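Hypothetical protein Atu2299 (PDB 2HLY) is of unknown function, although its membership of the papain-like peptidase clan suggests a relation to cysteine peptidases and similar enzymes. Local coordinates at residues A[57-67]-A[134-145]; A[30-39]-A[85-93]. One frame throughout, in Å; residues are numbered along the deposited sequence.

Interaction 1: residues A[57-67]-A[134-145]; sequences KGGLAAYNLGG and LGQSGDFFYRSE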
loop_
_atom_site.group_PDB
_atom_site.type_symbol
_atom_site.label_atom_id
_atom_site.label_comp_id
_atom_site.label_asym_id
_atom_site.label_seq_id
_atom_site.Cartn_x
_atom_site.Cartn_y
_atom_site.Cartn_z
ATOM N N LYS A 57 -0.012 -7.258 -6.459
ATOM C CA LYS A 57 1.116 -7.901 -7.137
ATOM C C LYS A 57 2.358 -7.599 -6.335
ATOM O O LYS A 57 2.369 -6.665 -5.536
ATOM C CB LYS A 57 1.255 -7.362 -8.554
ATOM C CG LYS A 57 0.109 -7.794 -9.432
ATOM C CD LYS A 57 0.454 -7.602 -10.867
ATOM C CE LYS A 57 -0.594 -8.204 -11.748
ATOM N NZ LYS A 57 -0.265 -7.837 -13.148
ATOM N N GLY A 58 3.398 -8.403 -6.509
ATOM C CA GLY A 58 4.653 -8.162 -5.803
ATOM C C GLY A 58 5.848 -8.556 -6.645
ATOM O O GLY A 58 5.714 -9.277 -7.626
ATOM N N GLY A 59 7.004 -8.030 -6.263
ATOM C CA GLY A 59 8.273 -8.408 -6.869
ATOM C C GLY A 59 9.261 -7.302 -6.588
ATOM O O GLY A 59 9.444 -6.898 -5.431
ATOM N N LEU A 60 9.886 -6.825 -7.658
ATOM C CA LEU A 60 10.857 -5.731 -7.571
ATOM C C LEU A 60 10.134 -4.413 -7.856
ATOM O O LEU A 60 9.342 -4.324 -8.800
ATOM C CB LEU A 60 11.986 -5.956 -8.593
ATOM C CG LEU A 60 13.097 -4.915 -8.607
ATOM C CD1 LEU A 60 14.435 -5.562 -8.963
ATOM C CD2 LEU A 60 12.761 -3.735 -9.541
ATOM N N ALA A 61 10.392 -3.394 -7.034
ATOM C CA ALA A 61 9.768 -2.078 -7.247
ATOM C C ALA A 61 10.787 -0.981 -6.991
ATOM O O ALA A 61 11.628 -1.103 -6.093
ATOM C CB ALA A 61 8.553 -1.885 -6.354
ATOM N N ALA A 62 10.722 0.073 -7.792
ATOM C CA ALA A 62 11.624 1.217 -7.619
ATOM C C ALA A 62 10.876 2.491 -7.929
ATOM O O ALA A 62 10.052 2.506 -8.835
ATOM C CB ALA A 62 12.820 1.091 -8.527
ATOM N N TYR A 63 11.174 3.551 -7.180
ATOM C CA TYR A 63 10.497 4.832 -7.346
ATOM C C TYR A 63 11.510 5.957 -7.314
ATOM O O TYR A 63 12.449 5.908 -6.514
ATOM C CB TYR A 63 9.576 5.079 -6.155
ATOM C CG TYR A 63 8.431 4.122 -6.033
ATOM C CD1 TYR A 63 7.284 4.307 -6.814
ATOM C CD2 TYR A 63 8.462 3.065 -5.105
ATOM C CE1 TYR A 63 6.199 3.439 -6.707
ATOM C CE2 TYR A 63 7.373 2.183 -4.994
ATOM C CZ TYR A 63 6.250 2.390 -5.797
ATOM O OH TYR A 63 5.155 1.554 -5.708
ATOM N N ASN A 64 11.317 6.974 -8.149
ATOM C CA ASN A 64 12.039 8.215 -7.934
ATOM C C ASN A 64 11.117 9.115 -7.127
ATOM O O ASN A 64 10.066 9.516 -7.614
ATOM C CB ASN A 64 12.422 8.885 -9.262
ATOM C CG ASN A 64 13.086 10.241 -9.048
ATOM O OD1 ASN A 64 12.734 10.978 -8.114
ATOM N ND2 ASN A 64 14.051 10.577 -9.902
ATOM N N LEU A 65 11.495 9.387 -5.882
ATOM C CA LEU A 65 10.687 10.229 -5.018
ATOM C C LEU A 65 11.429 11.531 -4.751
ATOM O O LEU A 65 12.301 11.593 -3.883
ATOM C CB LEU A 65 10.335 9.485 -3.726
ATOM C CG LEU A 65 9.633 8.123 -3.920
ATOM C CD1 LEU A 65 9.517 7.402 -2.581
ATOM C CD2 LEU A 65 8.281 8.228 -4.635
ATOM N N GLY A 66 11.091 12.552 -5.527
ATOM C CA GLY A 66 11.667 13.886 -5.344
ATOM C C GLY A 66 13.167 13.943 -5.567
ATOM O O GLY A 66 13.861 14.757 -4.945
ATOM N N GLY A 67 13.668 13.068 -6.441
ATOM C CA GLY A 67 15.093 13.058 -6.794
ATOM C C GLY A 67 15.901 11.934 -6.174
ATOM O O GLY A 67 17.045 11.697 -6.579
ATOM N N LEU A 134 14.754 6.142 -14.156
ATOM C CA LEU A 134 13.954 6.823 -13.132
ATOM C C LEU A 134 14.445 8.252 -12.929
ATOM O O LEU A 134 14.807 8.668 -11.821
ATOM C CB LEU A 134 13.979 6.037 -11.814
ATOM C CG LEU A 134 13.508 4.577 -11.928
ATOM C CD1 LEU A 134 13.825 3.863 -10.621
ATOM C CD2 LEU A 134 12.033 4.492 -12.286
ATOM N N GLY A 135 14.448 9.004 -14.019
ATOM C CA GLY A 135 15.083 10.312 -14.001
ATOM C C GLY A 135 14.233 11.442 -13.470
ATOM O O GLY A 135 14.754 12.531 -13.220
ATOM N N GLN A 136 12.937 11.192 -13.306
ATOM C CA GLN A 136 11.993 12.239 -12.924
ATOM C C GLN A 136 11.204 11.835 -11.684
ATOM O O GLN A 136 10.801 10.676 -11.553
ATOM C CB GLN A 136 11.041 12.512 -14.085
ATOM C CG GLN A 136 10.111 13.693 -13.868
ATOM C CD GLN A 136 9.273 14.030 -15.093
ATOM O OE1 GLN A 136 8.807 13.144 -15.828
ATOM N NE2 GLN A 136 9.066 15.327 -15.313
ATOM N N SER A 137 10.983 12.786 -10.778
ATOM C CA SER A 137 10.168 12.514 -9.592
ATOM C C SER A 137 8.807 11.951 -10.011
ATOM O O SER A 137 8.140 12.487 -10.918
ATOM C CB SER A 137 9.983 13.787 -8.758
ATOM O OG SER A 137 9.236 13.532 -7.579
ATOM N N GLY A 138 8.427 10.863 -9.347
ATOM C CA GLY A 138 7.210 10.135 -9.642
ATOM C C GLY A 138 7.418 8.952 -10.572
ATOM O O GLY A 138 6.520 8.122 -10.726
ATOM N N ASP A 139 8.585 8.876 -11.215
ATOM C CA ASP A 139 8.912 7.702 -12.041
ATOM C C ASP A 139 8.898 6.431 -11.202
ATOM O O ASP A 139 9.260 6.434 -10.025
ATOM C CB ASP A 139 10.292 7.835 -12.671
ATOM C CG ASP A 139 10.284 8.614 -13.976
ATOM O OD1 ASP A 139 9.213 8.737 -14.615
ATOM O OD2 ASP A 139 11.370 9.101 -14.366
ATOM N N PHE A 140 8.497 5.328 -11.835
ATOM C CA PHE A 140 8.448 4.056 -11.133
ATOM C C PHE A 140 8.713 2.915 -12.076
ATOM O O PHE A 140 8.476 3.016 -13.286
ATOM C CB PHE A 140 7.095 3.840 -10.440
ATOM C CG PHE A 140 5.924 3.642 -11.397
ATOM C CD1 PHE A 140 5.334 2.393 -11.525
ATOM C CD2 PHE A 140 5.402 4.702 -12.133
ATOM C CE1 PHE A 140 4.237 2.195 -12.389
ATOM C CE2 PHE A 140 4.305 4.511 -12.991
ATOM C CZ PHE A 140 3.737 3.270 -13.129
ATOM N N PHE A 141 9.239 1.835 -11.511
ATOM C CA PHE A 141 9.439 0.623 -12.285
ATOM C C PHE A 141 9.063 -0.568 -11.424
ATOM O O PHE A 141 9.495 -0.670 -10.272
ATOM C CB PHE A 141 10.886 0.495 -12.783
ATOM C CG PHE A 141 11.146 -0.812 -13.470
ATOM C CD1 PHE A 141 10.674 -1.039 -14.764
ATOM C CD2 PHE A 141 11.828 -1.834 -12.802
ATOM C CE1 PHE A 141 10.881 -2.280 -15.389
ATOM C CE2 PHE A 141 12.051 -3.069 -13.422
ATOM C CZ PHE A 141 11.565 -3.295 -14.700
ATOM N N TYR A 142 8.281 -1.467 -12.009
ATOM C CA TYR A 142 7.859 -2.709 -11.358
ATOM C C TYR A 142 8.235 -3.926 -12.190
ATOM O O TYR A 142 8.071 -3.923 -13.427
ATOM C CB TYR A 142 6.341 -2.764 -11.245
ATOM C CG TYR A 142 5.662 -1.761 -10.361
ATOM C CD1 TYR A 142 6.291 -1.211 -9.239
ATOM C CD2 TYR A 142 4.353 -1.373 -10.646
ATOM C CE1 TYR A 142 5.611 -0.298 -8.402
ATOM C CE2 TYR A 142 3.675 -0.465 -9.831
ATOM C CZ TYR A 142 4.311 0.071 -8.724
ATOM O OH TYR A 142 3.619 0.937 -7.907
ATOM N N ARG A 143 8.721 -4.967 -11.515
ATOM C CA ARG A 143 8.780 -6.293 -12.123
ATOM C C ARG A 143 8.043 -7.263 -11.233
ATOM O O ARG A 143 8.530 -7.622 -10.147
ATOM C CB ARG A 143 10.209 -6.766 -12.373
ATOM C CG ARG A 143 10.226 -8.113 -13.079
ATOM C CD ARG A 143 11.618 -8.587 -13.405
ATOM N NE ARG A 143 12.392 -8.873 -12.203
ATOM C CZ ARG A 143 13.521 -8.243 -11.885
ATOM N NH1 ARG A 143 14.010 -7.303 -12.686
ATOM N NH2 ARG A 143 14.170 -8.558 -10.770
ATOM N N SER A 144 6.874 -7.684 -11.705
ATOM C CA SER A 144 6.094 -8.694 -11.018
ATOM C C SER A 144 6.856 -10.017 -10.979
ATOM O O SER A 144 7.399 -10.456 -11.993
ATOM C CB SER A 144 4.737 -8.901 -11.705
ATOM O OG SER A 144 3.983 -9.873 -10.992
ATOM N N GLU A 145 6.864 -10.638 -9.802
ATOM C CA GLU A 145 7.438 -11.967 -9.603
ATOM C C GLU A 145 6.344 -12.878 -9.047
ATOM O O GLU A 145 6.253 -13.088 -7.827
ATOM C CB GLU A 145 8.624 -11.881 -8.661
ATOM C CG GLU A 145 9.764 -11.064 -9.245
ATOM C CD GLU A 145 10.620 -11.856 -10.227
ATOM O OE1 GLU A 145 10.310 -13.048 -10.502
ATOM O OE2 GLU A 145 11.619 -11.281 -10.720
HETATM O O HOH W 1 3.103 -10.775 -8.408
#

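Interaction 2: residues A[30-39]-A[85-93]; sequences DPASASMYFS and GENFHCWVE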
loop_
_atom_site.group_PDB
_atom_site.type_symbol
_atom_site.label_atom_id
_atom_site.label_comp_id
_atom_site.label_asym_id
_atom_site.label_seq_id
_atom_site.Cartn_x
_atom_site.Cartn_y
_atom_site.Cartn_z
ATOM N N ASP A 30 7.444 -5.770 9.527
ATOM C CA ASP A 30 8.590 -5.386 8.697
ATOM C C ASP A 30 8.079 -4.789 7.382
ATOM O O ASP A 30 6.915 -4.998 7.034
ATOM C CB ASP A 30 9.478 -6.601 8.409
ATOM C CG ASP A 30 8.780 -7.643 7.536
ATOM O OD1 ASP A 30 8.874 -7.553 6.291
ATOM O OD2 ASP A 30 8.109 -8.542 8.094
ATOM N N PRO A 31 8.930 -4.031 6.658
ATOM C CA PRO A 31 8.489 -3.392 5.399
ATOM C C PRO A 31 7.825 -4.309 4.363
ATOM O O PRO A 31 6.853 -3.893 3.702
ATOM C CB PRO A 31 9.793 -2.820 4.825
ATOM C CG PRO A 31 10.624 -2.535 6.038
ATOM C CD PRO A 31 10.327 -3.664 6.988
ATOM N N ALA A 32 8.346 -5.521 4.187
ATOM C CA ALA A 32 7.771 -6.424 3.183
ATOM C C ALA A 32 6.375 -6.854 3.592
ATOM O O ALA A 32 5.439 -6.778 2.776
ATOM C CB ALA A 32 8.673 -7.649 2.924
ATOM N N SER A 33 6.231 -7.291 4.846
ATOM C CA SER A 33 4.914 -7.677 5.354
ATOM C C SER A 33 3.967 -6.482 5.324
ATOM O O SER A 33 2.833 -6.606 4.887
ATOM C CB SER A 33 4.994 -8.262 6.758
ATOM O OG SER A 33 5.833 -9.401 6.741
ATOM N N ALA A 34 4.441 -5.322 5.759
ATOM C CA ALA A 34 3.590 -4.122 5.692
ATOM C C ALA A 34 3.033 -3.924 4.273
ATOM O O ALA A 34 1.832 -3.666 4.099
ATOM C CB ALA A 34 4.334 -2.906 6.175
ATOM N N SER A 35 3.891 -4.051 3.257
ATOM C CA SER A 35 3.435 -3.822 1.871
ATOM C C SER A 35 2.388 -4.858 1.470
ATOM O O SER A 35 1.484 -4.555 0.687
ATOM C CB SER A 35 4.607 -3.826 0.873
ATOM O OG SER A 35 5.025 -5.150 0.593
ATOM N N MET A 36 2.518 -6.078 2.002
ATOM C CA MET A 36 1.538 -7.123 1.729
ATOM C C MET A 36 0.162 -6.758 2.263
ATOM O O MET A 36 -0.846 -7.031 1.609
ATOM C CB MET A 36 2.025 -8.465 2.303
ATOM C CG MET A 36 3.271 -8.956 1.583
ATOM S SD MET A 36 4.054 -10.335 2.456
ATOM C CE MET A 36 2.825 -11.634 2.217
ATOM N N TYR A 37 0.114 -6.140 3.448
ATOM C CA TYR A 37 -1.159 -5.681 4.006
ATOM C C TYR A 37 -1.701 -4.474 3.264
ATOM O O TYR A 37 -2.892 -4.413 2.967
ATOM C CB TYR A 37 -1.014 -5.332 5.487
ATOM C CG TYR A 37 -0.971 -6.533 6.399
ATOM C CD1 TYR A 37 -2.149 -7.134 6.836
ATOM C CD2 TYR A 37 0.241 -7.062 6.834
ATOM C CE1 TYR A 37 -2.123 -8.229 7.695
ATOM C CE2 TYR A 37 0.276 -8.164 7.684
ATOM C CZ TYR A 37 -0.911 -8.738 8.107
ATOM O OH TYR A 37 -0.900 -9.836 8.961
ATOM N N PHE A 38 -0.853 -3.486 2.997
ATOM C CA PHE A 38 -1.322 -2.316 2.264
ATOM C C PHE A 38 -1.887 -2.705 0.919
ATOM O O PHE A 38 -2.920 -2.199 0.515
ATOM C CB PHE A 38 -0.208 -1.263 2.103
ATOM C CG PHE A 38 0.004 -0.431 3.342
ATOM C CD1 PHE A 38 -0.953 0.499 3.735
ATOM C CD2 PHE A 38 1.150 -0.581 4.111
ATOM C CE1 PHE A 38 -0.777 1.264 4.892
ATOM C CE2 PHE A 38 1.343 0.182 5.269
ATOM C CZ PHE A 38 0.373 1.102 5.658
ATOM N N SER A 39 -1.250 -3.653 0.246
ATOM C CA SER A 39 -1.677 -4.001 -1.111
ATOM C C SER A 39 -2.905 -4.890 -1.163
ATOM O O SER A 39 -3.799 -4.682 -1.994
ATOM C CB SER A 39 -0.526 -4.626 -1.875
ATOM O OG SER A 39 0.499 -3.664 -2.012
ATOM N N GLY A 85 14.190 -11.336 0.996
ATOM C CA GLY A 85 13.766 -11.084 2.365
ATOM C C GLY A 85 12.912 -9.835 2.445
ATOM O O GLY A 85 11.926 -9.691 1.705
ATOM N N GLU A 86 13.312 -8.915 3.319
ATOM C CA GLU A 86 12.483 -7.759 3.632
ATOM C C GLU A 86 12.457 -6.682 2.546
ATOM O O GLU A 86 11.730 -5.693 2.692
ATOM C CB GLU A 86 12.867 -7.162 4.998
ATOM C CG GLU A 86 12.582 -8.126 6.156
ATOM C CD GLU A 86 12.812 -7.530 7.543
ATOM O OE1 GLU A 86 13.098 -6.310 7.651
ATOM O OE2 GLU A 86 12.687 -8.302 8.531
ATOM N N ASN A 87 13.239 -6.863 1.474
ATOM C CA ASN A 87 13.206 -5.920 0.330
ATOM C C ASN A 87 12.147 -6.241 -0.726
ATOM O O ASN A 87 11.973 -5.471 -1.671
ATOM C CB ASN A 87 14.574 -5.794 -0.356
ATOM C CG ASN A 87 15.597 -5.095 0.505
ATOM O OD1 ASN A 87 15.268 -4.183 1.268
ATOM N ND2 ASN A 87 16.850 -5.510 0.383
ATOM N N PHE A 88 11.478 -7.381 -0.584
ATOM C CA PHE A 88 10.321 -7.702 -1.424
ATOM C C PHE A 88 9.245 -6.635 -1.212
ATOM O O PHE A 88 9.040 -6.166 -0.088
ATOM C CB PHE A 88 9.763 -9.063 -1.039
ATOM C CG PHE A 88 8.772 -9.601 -2.021
ATOM C CD1 PHE A 88 9.221 -10.240 -3.166
ATOM C CD2 PHE A 88 7.406 -9.473 -1.798
ATOM C CE1 PHE A 88 8.327 -10.748 -4.086
ATOM C CE2 PHE A 88 6.494 -9.985 -2.730
ATOM C CZ PHE A 88 6.972 -10.608 -3.873
ATOM N N HIS A 89 8.565 -6.252 -2.290
ATOM C CA HIS A 89 7.551 -5.205 -2.196
ATOM C C HIS A 89 6.302 -5.524 -3.010
ATOM O O HIS A 89 6.402 -6.116 -4.082
ATOM C CB HIS A 89 8.143 -3.869 -2.641
ATOM C CG HIS A 89 7.287 -2.692 -2.304
ATOM N ND1 HIS A 89 7.135 -2.241 -1.011
ATOM C CD2 HIS A 89 6.537 -1.876 -3.083
ATOM C CE1 HIS A 89 6.330 -1.189 -1.007
ATOM N NE2 HIS A 89 5.957 -0.948 -2.253
ATOM N N CYS A 90 5.132 -5.152 -2.478
ATOM C CA CYS A 90 3.854 -5.351 -3.166
ATOM C C CYS A 90 3.211 -4.020 -3.495
ATOM O O CYS A 90 3.431 -3.029 -2.780
ATOM C CB CYS A 90 2.881 -6.124 -2.278
ATOM S SG CYS A 90 3.405 -7.803 -1.946
ATOM N N TRP A 91 2.380 -4.029 -4.524
ATOM C CA TRP A 91 1.600 -2.846 -4.933
ATOM C C TRP A 91 0.234 -3.327 -5.439
ATOM O O TRP A 91 -0.059 -4.529 -5.407
ATOM C CB TRP A 91 2.345 -2.076 -6.020
ATOM C CG TRP A 91 2.610 -2.882 -7.240
ATOM C CD1 TRP A 91 1.830 -2.980 -8.355
ATOM C CD2 TRP A 91 3.754 -3.719 -7.476
ATOM N NE1 TRP A 91 2.412 -3.820 -9.271
ATOM C CE2 TRP A 91 3.593 -4.293 -8.755
ATOM C CE3 TRP A 91 4.900 -4.024 -6.734
ATOM C CZ2 TRP A 91 4.537 -5.164 -9.311
ATOM C CZ3 TRP A 91 5.838 -4.901 -7.279
ATOM C CH2 TRP A 91 5.656 -5.448 -8.562
ATOM N N VAL A 92 -0.602 -2.398 -5.909
ATOM C CA VAL A 92 -1.908 -2.764 -6.453
ATOM C C VAL A 92 -1.983 -2.302 -7.899
ATOM O O VAL A 92 -1.482 -1.224 -8.233
ATOM C CB VAL A 92 -3.046 -2.101 -5.648
ATOM C CG1 VAL A 92 -4.402 -2.451 -6.249
ATOM C CG2 VAL A 92 -2.996 -2.594 -4.220
ATOM N N GLU A 93 -2.581 -3.142 -8.750
ATOM C CA GLU A 93 -2.902 -2.768 -10.120
ATOM C C GLU A 93 -4.416 -2.817 -10.237
ATOM O O GLU A 93 -5.027 -3.852 -9.985
ATOM C CB GLU A 93 -2.222 -3.722 -11.090
ATOM C CG GLU A 93 -0.706 -3.611 -10.962
ATOM C CD GLU A 93 0.060 -4.344 -12.035
ATOM O OE1 GLU A 93 -0.580 -4.944 -12.935
ATOM O OE2 GLU A 93 1.309 -4.318 -11.949
HETATM O O HOH W 2 8.174 -3.120 1.273
#

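Interaction 1: residues A[57-67]-A[134-145]
Asn64 is gripped by residues 134-139 through both its backbone and its amide. Asn64 ND2 donates to Leu134 O at 2.8 Å, almost straight (173° at the hydrogen); the acceptor lies in the amide plane, whereas the amide nitrogen stands above the plane of the Leu134 carbonyl. With CG anti to the backbone nitrogen (chi1 176°), the flat amide passes beside the Gln136 carbonyl. On the other branch Asn64 OD1 accepts from Gly67 N (2.8 Å), an Asx motif that fixes the rotation of the group. The backbone adds two bonds: Asn64 N reaches Asp139 O at 2.8 Å, and Gly138 N reaches Asn64 O at 2.7 Å. Beyond them Ser137 OG takes the N-H of Gly66 (2.9 Å), so that the type II turn 136-139 is tied to the loop just past strand 60-65.

From here back to Leu60, strands 60-65 and 140-144 run antiparallel, with 60-65 the central member of a three-stranded sheet completed by strand 68-72. Leu60 shares one face with Ala62, Phe141 and Arg143. Leu60 CD2 comes to the edge of the Phe141 ring, 3.9 Å from Phe141 CD2, while Leu60 CD1 lies 3.5 Å from Arg143 NH2 and CB sits over one face of the guanidinium. Arg143 is held in turn by a salt bridge to Glu145 and a hydrogen bond to Thr82.

The other face carries Ala61, Tyr63, Phe140 and Tyr142. The hydroxyls Tyr63 OH and Tyr142 OH are hydrogen-bonded at 2.8 Å, their rings nearly perpendicular (85°), and the Tyr63 oxygen lies at the edge of the Tyr142 ring. Phe120 meets both Tyr63 and Phe140 edge-to-face.

Interaction 2: residues A[30-39]-A[85-93]
The first turns of helix 31-50, from Ala32 beside Glu86 to Ser39 beside Trp91, run nearly parallel to strand 89-93, the two axes 14° apart and 6.8 Å away at their closest. Ser35 makes the polar link. Ser35 OG accepts the backbone N-H of Cys90 at 3.1 Å and donates to Ala32 O one turn back (2.8 Å), an arrangement reached by placing OG between its own backbone N and carbonyl carbon (chi1 78°). In the same side chain Ser35 CB lies 3.5 Å from His89 ND1. Cys90 points at the helix, and Cys90 SG meets Met36 CG at 3.7 Å. Ala32 sets its methyl against the backbone of the turn before the strand, with Ala32 CB 3.4 Å from Phe88 O and also near Glu86 O.

A helix whose first turns pack against a histidine-bearing strand is consistent with the papain-like fold, but the helix residue facing His89 is Ser35, and 30-39 contains no cysteine. His89 NE2 is hydrogen-bonded to Asp100, as the histidine of papain-like peptidases pairs with an asparagine or aspartate. At the other ring nitrogen a water lies in the ring plane, 2.7 Å from His89 ND1.

At the helix start Asp30 serves as N-cap: OD1 accepts from Ser33 N and OD2 from Ser33 OG. Glu86, extended beyond CG, lays its carboxylate against that of Asp30, the planes stacked and 23° apart, with Glu86 CD 3.6 Å from Asp30 CB. The two acids would be expected to repel; the bonds to Ser33 and the helix start probably temper the charge on Asp30. Farther along, Val92 CG2 abuts the Ser39 carbonyl.

Interactions 1 and 2 lie with their centres 14 Å apart, and their segments alternate along the chain: 30-39, 57-67, 85-93, 134-145. Helix 31-50 leads into strand 54-58, which pairs with strand 89-94 in the four-stranded sheet; the chain then turns at Gly59 into the three-stranded sheet of interaction 1. The two contacts touch directly. Lys57 probably hydrogen-bonds through its backbone O to Trp91 N and forms a salt bridge with Glu93, while the Trp91 and Tyr142 rings stack. Asp100 also joins them, bonded to His89 and, weakly, to Tyr63 OH. His89, beside Ser35 of the helix and with its ring stacked on Phe72 of strand 68-72, lies where the helix and both sheets meet.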